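Local atomic coordinates of thioesterase (Pseudomonas aeruginosa, PDB entry 3QY3), a protein that probably hydrolyses fatty acyl-CoA thioesters, as a member of the hotdog-fold thioesterase superfamily. Residues 31-36 / 96-101; 50-55 / 85-90; 78-83 / 132-137; 104-109 / 145-150. One frame throughout, in Å; residues are numbered along the deposited sequence. Where two conformers were deposited one is given.

Interaction 1 of 4, residues 31-36 / 96-101; sequences TAHIPV and TVVVEL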
loop_
_atom_site.group_PDB
_atom_site.type_symbol
_atom_site.label_atom_id
_atom_site.label_comp_id
_atom_site.label_asym_id
_atom_site.label_seq_id
_atom_site.Cartn_x
_atom_site.Cartn_y
_atom_site.Cartn_z
ATOM N N THR A 31 -17.227 15.223 -6.967
ATOM C CA THR A 31 -17.627 13.866 -6.630
ATOM C C THR A 31 -16.741 12.916 -7.372
ATOM O O THR A 31 -16.678 12.920 -8.629
ATOM C CB THR A 31 -19.096 13.619 -6.967
ATOM O OG1 THR A 31 -19.921 14.589 -6.275
ATOM C CG2 THR A 31 -19.494 12.170 -6.552
ATOM N N ALA A 32 -16.021 12.069 -6.618
ATOM C CA ALA A 32 -15.137 11.059 -7.243
ATOM C C ALA A 32 -15.669 9.671 -6.952
ATOM O O ALA A 32 -16.218 9.430 -5.864
ATOM C CB ALA A 32 -13.635 11.152 -6.709
ATOM N N HIS A 33 -15.499 8.764 -7.892
ATOM C CA HIS A 33 -15.877 7.358 -7.716
ATOM C C HIS A 33 -14.599 6.530 -7.703
ATOM O O HIS A 33 -13.849 6.566 -8.671
ATOM C CB HIS A 33 -16.781 6.883 -8.860
ATOM C CG HIS A 33 -18.167 7.434 -8.801
ATOM N ND1 HIS A 33 -19.172 7.000 -9.644
ATOM C CD2 HIS A 33 -18.723 8.370 -8.003
ATOM C CE1 HIS A 33 -20.278 7.689 -9.396
ATOM N NE2 HIS A 33 -20.034 8.528 -8.407
ATOM N N ILE A 34 -14.364 5.810 -6.606
ATOM C CA ILE A 34 -13.068 5.172 -6.377
ATOM C C ILE A 34 -13.352 3.681 -6.148
ATOM O O ILE A 34 -13.796 3.289 -5.039
ATOM C CB ILE A 34 -12.286 5.720 -5.150
ATOM C CG1 ILE A 34 -12.170 7.286 -5.081
ATOM C CG2 ILE A 34 -10.891 4.982 -5.061
ATOM C CD1 ILE A 34 -11.423 7.926 -6.199
ATOM N N PRO A 35 -13.071 2.844 -7.156
ATOM C CA PRO A 35 -13.269 1.411 -6.918
ATOM C C PRO A 35 -12.356 0.901 -5.826
ATOM O O PRO A 35 -11.137 1.194 -5.832
ATOM C CB PRO A 35 -12.922 0.765 -8.279
ATOM C CG PRO A 35 -13.112 1.869 -9.280
ATOM C CD PRO A 35 -12.744 3.128 -8.578
ATOM N N VAL A 36 -12.912 0.044 -4.988
ATOM C CA VAL A 36 -12.167 -0.670 -3.954
ATOM C C VAL A 36 -11.474 -1.867 -4.541
ATOM O O VAL A 36 -12.061 -2.592 -5.340
ATOM C CB VAL A 36 -13.108 -1.119 -2.816
ATOM C CG1 VAL A 36 -12.379 -1.970 -1.772
ATOM C CG2 VAL A 36 -13.715 0.141 -2.138
ATOM N N THR A 96 -17.638 0.394 -4.738
ATOM C CA THR A 96 -17.111 1.662 -5.249
ATOM C C THR A 96 -17.399 2.751 -4.226
ATOM O O THR A 96 -18.560 3.027 -3.884
ATOM C CB THR A 96 -17.718 2.013 -6.616
ATOM O OG1 THR A 96 -17.383 0.949 -7.524
ATOM C CG2 THR A 96 -17.196 3.378 -7.109
ATOM N N VAL A 97 -16.338 3.346 -3.693
ATOM C CA VAL A 97 -16.490 4.413 -2.727
ATOM C C VAL A 97 -16.764 5.709 -3.478
ATOM O O VAL A 97 -16.137 5.991 -4.465
ATOM C CB VAL A 97 -15.246 4.553 -1.812
ATOM C CG1 VAL A 97 -15.271 5.884 -1.033
ATOM C CG2 VAL A 97 -15.173 3.323 -0.849
ATOM N N VAL A 98 -17.699 6.500 -2.974
ATOM C CA VAL A 98 -18.040 7.779 -3.537
ATOM C C VAL A 98 -17.567 8.782 -2.538
ATOM O O VAL A 98 -17.950 8.772 -1.353
ATOM C CB VAL A 98 -19.597 7.936 -3.825
ATOM C CG1 VAL A 98 -19.934 9.336 -4.326
ATOM C CG2 VAL A 98 -20.045 6.891 -4.890
ATOM N N VAL A 99 -16.684 9.642 -3.005
ATOM C CA VAL A 99 -16.129 10.694 -2.188
ATOM C C VAL A 99 -16.709 12.036 -2.656
ATOM O O VAL A 99 -16.517 12.468 -3.813
ATOM C CB VAL A 99 -14.600 10.821 -2.344
ATOM C CG1 VAL A 99 -14.089 11.986 -1.445
ATOM C CG2 VAL A 99 -13.882 9.492 -1.893
ATOM N N GLU A 100 -17.454 12.694 -1.795
ATOM C CA GLU A 100 -17.919 14.056 -2.032
ATOM C C GLU A 100 -17.041 15.053 -1.290
ATOM O O GLU A 100 -16.842 14.914 -0.066
ATOM C CB GLU A 100 -19.359 14.231 -1.531
ATOM C CG GLU A 100 -20.348 13.309 -2.235
ATOM C CD GLU A 100 -21.766 13.384 -1.675
ATOM O OE1 GLU A 100 -21.969 13.696 -0.503
ATOM O OE2 GLU A 100 -22.674 13.088 -2.427
ATOM N N LEU A 101 -16.502 16.016 -2.049
ATOM C CA LEU A 101 -15.731 17.123 -1.526
ATOM C C LEU A 101 -16.542 18.428 -1.550
ATOM O O LEU A 101 -17.067 18.851 -2.597
ATOM C CB LEU A 101 -14.465 17.294 -2.323
ATOM C CG LEU A 101 -13.467 16.119 -2.408
ATOM C CD1 LEU A 101 -12.279 16.500 -3.341
ATOM C CD2 LEU A 101 -13.031 15.690 -0.999
HETATM O O HOH W 1 -22.488 13.741 -5.437
#

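Interaction 2 of 4, residues 50-55 / 85-90; sequences TLYFQY and HTYLKP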
loop_
_atom_site.group_PDB
_atom_site.type_symbol
_atom_site.label_atom_id
_atom_site.label_comp_id
_atom_site.label_asym_id
_atom_site.label_seq_id
_atom_site.Cartn_x
_atom_site.Cartn_y
_atom_site.Cartn_z
ATOM N N THR A 50 -6.462 2.873 6.983
ATOM C CA THR A 50 -5.490 3.729 6.248
ATOM C C THR A 50 -5.934 4.081 4.824
ATOM O O THR A 50 -5.689 5.185 4.317
ATOM C CB THR A 50 -4.067 3.023 6.178
ATOM O OG1 THR A 50 -3.600 2.792 7.509
ATOM C CG2 THR A 50 -3.020 3.883 5.408
ATOM N N LEU A 51 -6.528 3.090 4.139
ATOM C CA LEU A 51 -6.885 3.219 2.733
ATOM C C LEU A 51 -7.927 4.347 2.473
ATOM O O LEU A 51 -7.949 4.904 1.394
ATOM C CB LEU A 51 -7.328 1.886 2.125
ATOM C CG LEU A 51 -6.237 1.065 1.426
ATOM C CD1 LEU A 51 -5.834 1.780 0.062
ATOM C CD2 LEU A 51 -5.051 0.891 2.338
ATOM N N TYR A 52 -8.747 4.695 3.459
ATOM C CA TYR A 52 -9.711 5.776 3.264
ATOM C C TYR A 52 -9.020 7.076 2.953
ATOM O O TYR A 52 -9.487 7.871 2.136
ATOM C CB TYR A 52 -10.605 5.952 4.472
ATOM C CG TYR A 52 -11.579 4.786 4.617
ATOM C CD1 TYR A 52 -12.674 4.648 3.788
ATOM C CD2 TYR A 52 -11.307 3.764 5.449
ATOM C CE1 TYR A 52 -13.523 3.560 3.888
ATOM C CE2 TYR A 52 -12.145 2.674 5.594
ATOM C CZ TYR A 52 -13.268 2.578 4.764
ATOM O OH TYR A 52 -14.092 1.475 4.913
ATOM N N PHE A 53 -7.823 7.238 3.508
ATOM C CA PHE A 53 -7.027 8.433 3.191
ATOM C C PHE A 53 -6.466 8.473 1.790
ATOM O O PHE A 53 -6.329 9.565 1.218
ATOM C CB PHE A 53 -5.959 8.625 4.257
ATOM C CG PHE A 53 -6.522 8.946 5.626
ATOM C CD1 PHE A 53 -7.075 10.168 5.908
ATOM C CD2 PHE A 53 -6.528 7.982 6.604
ATOM C CE1 PHE A 53 -7.595 10.469 7.197
ATOM C CE2 PHE A 53 -7.077 8.248 7.824
ATOM C CZ PHE A 53 -7.582 9.509 8.144
ATOM N N GLN A 54 -6.247 7.277 1.228
ATOM C CA GLN A 54 -5.864 7.183 -0.176
ATOM C C GLN A 54 -7.045 7.531 -1.054
ATOM O O GLN A 54 -6.865 8.163 -2.117
ATOM C CB GLN A 54 -5.311 5.813 -0.522
ATOM C CG GLN A 54 -4.838 5.728 -1.917
ATOM C CD GLN A 54 -3.941 4.503 -2.216
ATOM O OE1 GLN A 54 -4.412 3.416 -2.604
ATOM N NE2 GLN A 54 -2.615 4.696 -2.060
ATOM N N TYR A 55 -8.228 7.038 -0.681
ATOM C CA TYR A 55 -9.438 7.411 -1.412
ATOM C C TYR A 55 -9.670 8.909 -1.433
ATOM O O TYR A 55 -9.923 9.507 -2.519
ATOM C CB TYR A 55 -10.673 6.678 -0.868
ATOM C CG TYR A 55 -10.627 5.166 -0.802
ATOM C CD1 TYR A 55 -9.763 4.435 -1.564
ATOM C CD2 TYR A 55 -11.520 4.471 0.005
ATOM C CE1 TYR A 55 -9.681 3.005 -1.473
ATOM C CE2 TYR A 55 -11.514 3.071 0.037
ATOM C CZ TYR A 55 -10.609 2.358 -0.717
ATOM O OH TYR A 55 -10.639 0.997 -0.568
ATOM N N HIS A 85 -10.716 12.271 9.988
ATOM C CA HIS A 85 -11.681 11.388 9.452
ATOM C C HIS A 85 -12.370 10.609 10.546
ATOM O O HIS A 85 -11.691 10.009 11.386
ATOM C CB HIS A 85 -11.058 10.395 8.445
ATOM C CG HIS A 85 -12.070 9.534 7.757
ATOM N ND1 HIS A 85 -12.791 9.963 6.684
ATOM C CD2 HIS A 85 -12.405 8.241 7.934
ATOM C CE1 HIS A 85 -13.620 9.016 6.309
ATOM N NE2 HIS A 85 -13.363 7.943 7.025
ATOM N N THR A 86 -13.693 10.591 10.485
ATOM C CA THR A 86 -14.529 9.799 11.348
ATOM C C THR A 86 -15.092 8.598 10.588
ATOM O O THR A 86 -15.695 8.775 9.523
ATOM C CB THR A 86 -15.701 10.642 11.894
ATOM O OG1 THR A 86 -15.140 11.736 12.591
ATOM C CG2 THR A 86 -16.547 9.837 12.853
ATOM N N TYR A 87 -14.850 7.398 11.137
ATOM C CA TYR A 87 -15.202 6.113 10.571
ATOM C C TYR A 87 -16.572 5.707 11.113
ATOM O O TYR A 87 -16.769 5.461 12.312
ATOM C CB TYR A 87 -14.203 4.974 10.892
ATOM C CG TYR A 87 -12.792 5.276 10.451
ATOM C CD1 TYR A 87 -12.305 4.787 9.250
ATOM C CD2 TYR A 87 -11.945 5.999 11.261
ATOM C CE1 TYR A 87 -11.024 5.092 8.845
ATOM C CE2 TYR A 87 -10.630 6.294 10.858
ATOM C CZ TYR A 87 -10.203 5.814 9.647
ATOM O OH TYR A 87 -8.938 6.080 9.282
ATOM N N LEU A 88 -17.527 5.571 10.204
ATOM C CA LEU A 88 -18.878 5.278 10.625
ATOM C C LEU A 88 -19.396 3.913 10.207
ATOM O O LEU A 88 -20.140 3.263 10.963
ATOM C CB LEU A 88 -19.808 6.393 10.119
ATOM C CG LEU A 88 -19.479 7.779 10.673
ATOM C CD1 LEU A 88 -20.244 8.906 9.961
ATOM C CD2 LEU A 88 -19.683 7.767 12.163
ATOM N N LYS A 89 -19.041 3.473 9.033
ATOM C CA LYS A 89 -19.501 2.156 8.547
ATOM C C LYS A 89 -18.359 1.579 7.697
ATOM O O LYS A 89 -17.716 2.320 6.932
ATOM C CB LYS A 89 -20.741 2.271 7.668
ATOM C CG LYS A 89 -21.887 3.099 8.252
ATOM C CD LYS A 89 -23.210 3.164 7.345
ATOM C CE LYS A 89 -23.518 1.933 6.515
ATOM N NZ LYS A 89 -24.049 0.725 7.257
ATOM N N PRO A 90 -18.122 0.283 7.824
ATOM C CA PRO A 90 -17.048 -0.349 7.028
ATOM C C PRO A 90 -17.460 -0.566 5.613
ATOM O O PRO A 90 -18.653 -0.713 5.322
ATOM C CB PRO A 90 -16.821 -1.699 7.754
ATOM C CG PRO A 90 -18.120 -1.987 8.405
ATOM C CD PRO A 90 -18.780 -0.680 8.724
#

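Interaction 3 of 4, residues 78-83 / 132-137; sequences PVVLQS and CKLVWV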
loop_
_atom_site.group_PDB
_atom_site.type_symbol
_atom_site.label_atom_id
_atom_site.label_comp_id
_atom_site.label_asym_id
_atom_site.label_seq_id
_atom_site.Cartn_x
_atom_site.Cartn_y
_atom_site.Cartn_z
ATOM N N PRO A 78 -0.761 22.879 -3.425
ATOM C CA PRO A 78 -1.409 22.584 -2.150
ATOM C C PRO A 78 -0.638 21.529 -1.367
ATOM O O PRO A 78 -0.131 20.549 -1.937
ATOM C CB PRO A 78 -2.790 22.083 -2.564
ATOM C CG PRO A 78 -2.564 21.470 -3.952
ATOM C CD PRO A 78 -1.457 22.274 -4.583
ATOM N N VAL A 79 -0.538 21.756 -0.063
ATOM C CA VAL A 79 0.063 20.815 0.851
ATOM C C VAL A 79 -0.963 20.500 1.942
ATOM O O VAL A 79 -1.635 21.407 2.434
ATOM C CB VAL A 79 1.366 21.406 1.462
ATOM C CG1 VAL A 79 1.952 20.463 2.473
ATOM C CG2 VAL A 79 2.359 21.632 0.354
ATOM N N VAL A 80 -1.118 19.216 2.258
ATOM C CA VAL A 80 -1.977 18.818 3.348
ATOM C C VAL A 80 -1.357 19.193 4.736
ATOM O O VAL A 80 -0.286 18.729 5.104
ATOM C CB VAL A 80 -2.316 17.318 3.273
ATOM C CG1 VAL A 80 -3.171 16.943 4.451
ATOM C CG2 VAL A 80 -3.056 16.989 1.951
ATOM N N LEU A 81 -2.081 20.009 5.501
ATOM C CA LEU A 81 -1.664 20.375 6.840
ATOM C C LEU A 81 -2.291 19.435 7.867
ATOM O O LEU A 81 -1.686 19.142 8.891
ATOM C CB LEU A 81 -2.108 21.814 7.172
ATOM C CG LEU A 81 -1.874 22.360 8.587
ATOM C CD1 LEU A 81 -0.423 22.186 9.008
ATOM C CD2 LEU A 81 -2.290 23.871 8.690
ATOM N N GLN A 82 -3.543 19.074 7.639
ATOM C CA GLN A 82 -4.271 18.290 8.605
ATOM C C GLN A 82 -5.348 17.418 7.954
ATOM O O GLN A 82 -6.043 17.848 7.012
ATOM C CB GLN A 82 -4.882 19.213 9.638
ATOM C CG GLN A 82 -5.573 18.448 10.756
ATOM C CD GLN A 82 -6.190 19.395 11.735
ATOM O OE1 GLN A 82 -7.354 19.747 11.571
ATOM N NE2 GLN A 82 -5.428 19.823 12.733
ATOM N N SER A 83 -5.503 16.211 8.488
ATOM C CA SER A 83 -6.555 15.314 8.058
ATOM C C SER A 83 -7.334 14.855 9.230
ATOM O O SER A 83 -6.723 14.420 10.201
ATOM C CB SER A 83 -5.942 14.022 7.429
ATOM O OG SER A 83 -5.283 14.346 6.162
ATOM N N CYS A 132 -9.963 17.923 5.260
ATOM C CA CYS A 132 -8.558 18.046 4.932
ATOM C C CYS A 132 -8.255 19.544 4.820
ATOM O O CYS A 132 -8.860 20.240 3.939
ATOM C CB CYS A 132 -8.293 17.313 3.589
ATOM S SG CYS A 132 -6.621 17.225 3.022
ATOM N N LYS A 133 -7.356 20.037 5.656
ATOM C CA LYS A 133 -6.920 21.420 5.566
ATOM C C LYS A 133 -5.719 21.482 4.656
ATOM O O LYS A 133 -4.741 20.808 4.916
ATOM C CB LYS A 133 -6.551 21.942 6.942
ATOM C CG LYS A 133 -7.671 21.798 7.966
ATOM C CD LYS A 133 -7.292 22.468 9.302
ATOM C CE LYS A 133 -8.534 22.730 10.175
ATOM N NZ LYS A 133 -8.247 22.778 11.651
ATOM N N LEU A 134 -5.810 22.287 3.601
ATOM C CA LEU A 134 -4.756 22.466 2.654
ATOM C C LEU A 134 -4.226 23.881 2.808
ATOM O O LEU A 134 -4.980 24.817 3.096
ATOM C CB LEU A 134 -5.312 22.300 1.217
ATOM C CG LEU A 134 -6.061 21.010 0.827
ATOM C CD1 LEU A 134 -6.908 21.356 -0.423
ATOM C CD2 LEU A 134 -5.030 19.916 0.570
ATOM N N VAL A 135 -2.923 24.006 2.609
ATOM C CA VAL A 135 -2.265 25.298 2.555
ATOM C C VAL A 135 -1.473 25.352 1.231
ATOM O O VAL A 135 -0.835 24.360 0.841
ATOM C CB VAL A 135 -1.359 25.530 3.812
ATOM C CG1 VAL A 135 -2.182 25.543 5.121
ATOM C CG2 VAL A 135 -0.249 24.466 3.936
ATOM N N TRP A 136 -1.526 26.483 0.525
ATOM C CA TRP A 136 -0.736 26.628 -0.699
ATOM C C TRP A 136 0.608 27.191 -0.267
ATOM O O TRP A 136 0.661 28.153 0.494
ATOM C CB TRP A 136 -1.413 27.534 -1.734
ATOM C CG TRP A 136 -2.171 26.733 -2.758
ATOM C CD1 TRP A 136 -1.805 26.496 -4.074
ATOM C CD2 TRP A 136 -3.394 26.021 -2.546
ATOM N NE1 TRP A 136 -2.726 25.635 -4.667
ATOM C CE2 TRP A 136 -3.724 25.366 -3.757
ATOM C CE3 TRP A 136 -4.274 25.894 -1.448
ATOM C CZ2 TRP A 136 -4.896 24.597 -3.899
ATOM C CZ3 TRP A 136 -5.420 25.087 -1.591
ATOM C CH2 TRP A 136 -5.708 24.452 -2.796
ATOM N N VAL A 137 1.663 26.564 -0.758
ATOM C CA VAL A 137 3.024 26.863 -0.399
ATOM C C VAL A 137 3.935 26.858 -1.656
ATOM O O VAL A 137 3.761 26.075 -2.603
ATOM C CB VAL A 137 3.576 25.839 0.616
ATOM C CG1 VAL A 137 4.942 26.280 1.115
ATOM C CG2 VAL A 137 2.607 25.607 1.795
#

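Interaction 4 of 4, residues 104-109 / 145-150; sequences GRLGTS and TPVPDS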
loop_
_atom_site.group_PDB
_atom_site.type_symbol
_atom_site.label_atom_id
_atom_site.label_comp_id
_atom_site.label_asym_id
_atom_site.label_seq_id
_atom_site.Cartn_x
_atom_site.Cartn_y
_atom_site.Cartn_z
ATOM N N GLY A 104 -15.133 24.062 2.456
ATOM C CA GLY A 104 -15.126 24.585 3.813
ATOM C C GLY A 104 -14.519 25.985 3.761
ATOM O O GLY A 104 -14.563 26.665 2.741
ATOM N N ARG A 105 -13.943 26.397 4.865
ATOM C CA ARG A 105 -13.456 27.758 4.943
ATOM C C ARG A 105 -12.191 28.073 4.106
ATOM O O ARG A 105 -11.207 27.316 4.086
ATOM C CB ARG A 105 -13.336 28.162 6.397
ATOM C CG ARG A 105 -12.153 27.760 7.081
ATOM C CD ARG A 105 -12.329 28.056 8.577
ATOM N NE ARG A 105 -11.522 27.109 9.285
ATOM C CZ ARG A 105 -11.979 26.066 9.953
ATOM N NH1 ARG A 105 -13.283 25.824 10.062
ATOM N NH2 ARG A 105 -11.109 25.248 10.506
ATOM N N LEU A 106 -12.264 29.210 3.409
ATOM C CA LEU A 106 -11.218 29.647 2.542
ATOM C C LEU A 106 -10.477 30.813 3.189
ATOM O O LEU A 106 -11.080 31.837 3.560
ATOM C CB LEU A 106 -11.840 30.069 1.217
ATOM C CG LEU A 106 -10.929 30.610 0.124
ATOM C CD1 LEU A 106 -10.033 29.584 -0.454
ATOM C CD2 LEU A 106 -11.852 31.284 -0.938
ATOM N N GLY A 107 -9.174 30.659 3.326
ATOM C CA GLY A 107 -8.304 31.710 3.822
ATOM C C GLY A 107 -7.577 32.305 2.632
ATOM O O GLY A 107 -7.817 31.915 1.473
ATOM N N THR A 108 -6.653 33.219 2.886
ATOM C CA THR A 108 -5.864 33.760 1.792
ATOM C C THR A 108 -5.014 32.691 1.091
ATOM O O THR A 108 -4.869 32.731 -0.131
ATOM C CB THR A 108 -4.999 34.955 2.250
ATOM O OG1 THR A 108 -4.165 34.528 3.337
ATOM C CG2 THR A 108 -5.898 36.055 2.689
ATOM N N SER A 109 -4.477 31.737 1.855
ATOM C CA SER A 109 -3.620 30.676 1.294
ATOM C C SER A 109 -3.976 29.273 1.826
ATOM O O SER A 109 -3.175 28.352 1.757
ATOM C CB SER A 109 -2.174 30.939 1.673
ATOM O OG SER A 109 -2.067 31.008 3.077
ATOM N N THR A 145 1.516 30.850 -0.060
ATOM C CA THR A 145 1.257 31.642 -1.274
ATOM C C THR A 145 -0.248 31.660 -1.531
ATOM O O THR A 145 -0.947 30.804 -1.033
ATOM C CB THR A 145 1.966 31.012 -2.488
ATOM O OG1 THR A 145 1.433 29.699 -2.750
ATOM C CG2 THR A 145 3.469 30.911 -2.216
ATOM N N PRO A 146 -0.757 32.620 -2.322
ATOM C CA PRO A 146 -2.217 32.655 -2.411
ATOM C C PRO A 146 -2.863 31.434 -3.088
ATOM O O PRO A 146 -2.257 30.743 -3.909
ATOM C CB PRO A 146 -2.501 33.959 -3.185
ATOM C CG PRO A 146 -1.221 34.754 -3.091
ATOM C CD PRO A 146 -0.132 33.730 -3.065
ATOM N N VAL A 147 -4.075 31.131 -2.683
ATOM C CA VAL A 147 -4.875 30.101 -3.341
ATOM C C VAL A 147 -5.101 30.557 -4.814
ATOM O O VAL A 147 -5.305 31.745 -5.067
ATOM C CB VAL A 147 -6.215 29.924 -2.573
ATOM C CG1 VAL A 147 -7.125 28.946 -3.264
ATOM C CG2 VAL A 147 -5.966 29.506 -1.133
ATOM N N PRO A 148 -5.028 29.624 -5.780
ATOM C CA PRO A 148 -5.226 29.923 -7.197
ATOM C C PRO A 148 -6.578 30.560 -7.453
ATOM O O PRO A 148 -7.541 30.314 -6.721
ATOM C CB PRO A 148 -5.210 28.536 -7.854
ATOM C CG PRO A 148 -4.412 27.684 -6.909
ATOM C CD PRO A 148 -4.739 28.197 -5.554
ATOM N N ASP A 149 -6.643 31.352 -8.514
ATOM C CA ASP A 149 -7.862 32.042 -8.875
ATOM C C ASP A 149 -9.023 31.089 -9.100
ATOM O O ASP A 149 -10.156 31.393 -8.779
ATOM C CB ASP A 149 -7.621 32.838 -10.159
ATOM C CG ASP A 149 -6.618 33.956 -9.962
ATOM O OD1 ASP A 149 -6.499 34.405 -8.775
ATOM O OD2 ASP A 149 -5.984 34.400 -10.999
ATOM N N SER A 150 -8.716 29.947 -9.694
ATOM C CA SER A 150 -9.740 28.959 -10.041
ATOM C C SER A 150 -10.556 28.505 -8.809
ATOM O O SER A 150 -11.795 28.403 -8.863
ATOM C CB SER A 150 -9.073 27.754 -10.722
ATOM O OG SER A 150 -8.128 27.151 -9.862
#

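Interaction 1 of 4, residues 31-36 / 96-101
Strands 31-35 and 96-101 pair antiparallel at 155°, with A32 opposite V99 and I34 opposite V97 as the hydrogen-bonded pairs. Each pair closes two backbone bonds; the shortest runs from I34 N to V97 O at 2.8 Å. In the non-hydrogen-bonded pairs, the CA-H groups of T31, H33 and V98 lean on the carbonyl oxygens opposite.

On the face that carries T31, H33, T96 and V98, V98 divides its two methyls between neighbours. CG1 meets CG2 of T31 at 3.6 Å; that threonine methyl stands opposite the backbone N, beside the carbonyl carbon, while OG1 takes the place next to N. CG2 of V98 lies 3.7 Å from CD2 of H33, whose imidazole runs alongside the valine and points the same way. The methyl CG2 of T96 sits 3.9 Å from CB of H33. At the end of this face a water joins T31 OG1 (2.8 Å) to E100 OE2 (3.1 Å), to which it donates. The other carboxylate oxygen, OE1, is held by a salt bridge to R116 and a hydrogen bond from Y102, so both carboxylate oxygens have partners.

The other face is aliphatic: A32, I34, V97 and V99, with CG2 of V36 touching CG2 of V97 at 3.7 Å. A32 and V99 rest on A59 and I34 on E58, all of helix 51-66. P35 O accepts a bond from R37 of the second subunit. A curved antiparallel sheet wrapped round one long helix is the signature of the hotdog fold.

Interaction 2 of 4, residues 50-55 / 85-90
F53 lays one face of its phenyl ring against the edge of H85, an edge-to-face pair with centroids 5.8 Å apart and planes at 70°. The methylene of H85 comes in too, CB standing 3.6 Å from CZ of F53. A chi1 of -174° sets the imidazole beside the carbonyl carbon of H85, where Y52 meets it: CB of the tyrosine lies over one face of the imidazole, 4.3 Å from NE2. The phenol of Y52 is nearly parallel to the imidazole, at 14°, but slid so far along that the rings barely overlap.

Y87 completes the cluster. CD2 of Y52 approaches the edge of the Y87 ring near its plane, 3.7 Å from CE1, while CD2 of H85 sits over the centre of one Y87 face. The hydroxyl of Y87 ends 3.2 Å from CE2 of F53, the two side chains crossing at about a right angle. F53 also stacks on F53 of the third subunit, so the cluster reaches into the interface.

No hydrogen bond joins segments 50-55 and 85-90. Their polar groups are served from outside: Y87 OH by the carbonyl oxygen of N49, H85 ND1 by NE2 of H115, and Y52 OH, weakly, by the amide of V91. Helix and strand are therefore joined by aromatic packing, and these outside bonds probably restrict rotation of Y87 and H85.

Interaction 3 of 4, residues 78-83 / 132-137
One face of the W136 indole is covered by P78, whose CB stands 3.6 Å from the centroid of the six-membered ring and 16° off its normal, a CH-pi contact. The pyrrolidine also reaches the five-membered part, CD lying 3.6 Å from NE1. T145, V147 and P148 also touch the tryptophan. Beside it on this face of the sheet, CG2 of V80 meets CD2 of L134 at 3.8 Å, and F64 and R60 of helix 51-66 pack on P78 and V80.

The register of these antiparallel hotdog-sheet strands shifts by one residue at a classic beta bulge, where L81 and Q82 both face K133. The carbonyl oxygen of K133 receives L81 N at 2.8 Å and, weakly, Q82 N at 3.4 Å, while K133 N bonds to Q82 O at 2.9 Å. Here the Q82 and K133 side chains run alongside, pointing the same way. A doubtful bond, resting on one of two K133 conformers, puts NZ 3.2 Å from Q82 OE1, about 40° out of the amide plane. H131 NE2 bonds to the same oxygen. NE2 of Q82 bonds to T86 OG1 of the third subunit, where the sheet runs on.

Interaction 4 of 4, residues 104-109 / 145-150
The hairpin turn between two long strands of the hotdog sheet, 96-106 and 110-119, is met here by the loop that leads into the C-terminal helix 149-155, with T108 and V147 making the central link. The amide of V147 gives a hydrogen bond to the carbonyl oxygen of T108, 3.1 Å from N to O and close to straight at 168°. The nitrogen lies in the carbonyl plane. The same oxygen also receives the CA-H of P146, with O and CA 3.5 Å apart, so two consecutive residues of the loop converge on one acceptor.

V147 is the buried residue of the contact, and its CB points toward the hairpin. With CG1 anti to the backbone nitrogen (chi1 176°), CG2 falls beside that nitrogen and so comes near the hydrogen bond, 3.6 Å from T108 O. It lies equally close to the CA of S109. Both methyls also reach L106 at the end of strand 96-106.

Around this link the sheet and the C-terminal helix both take part. S109 and T145 each hydrogen-bond to the backbone of W136 in strand 128-138, which brings the two segments alongside the same residue. L106 also touches I155, and P146 touches R152, both on the helix, whose N-cap position is occupied by P148. The contact lies at the surface of the chain, and no other subunit touches its segments. Where L106 crosses V147, its CD1 faces both valine methyls, 4.1 Å from CG1 and 4.1 Å from CG2.

Interactions 1 and 2, with centres 12 Å apart, meet at helix 51-66: Y55 packs into interaction 1, its OH 3.6 Å from CG2 of V36. Y55 OH also bonds to D40, in the loop before the helix; no ligand marks an active site here. Interactions 2 and 3 use different parts of strand 76-87 and meet where CE1 of F53 lies 3.9 Å from CB of S83; both border the third subunit. Interaction 4 joins interaction 3 through W136, whose N is 2.8 Å from S109 O. Interactions 1 and 4, both on strand 96-106, have centres about 24 Å apart.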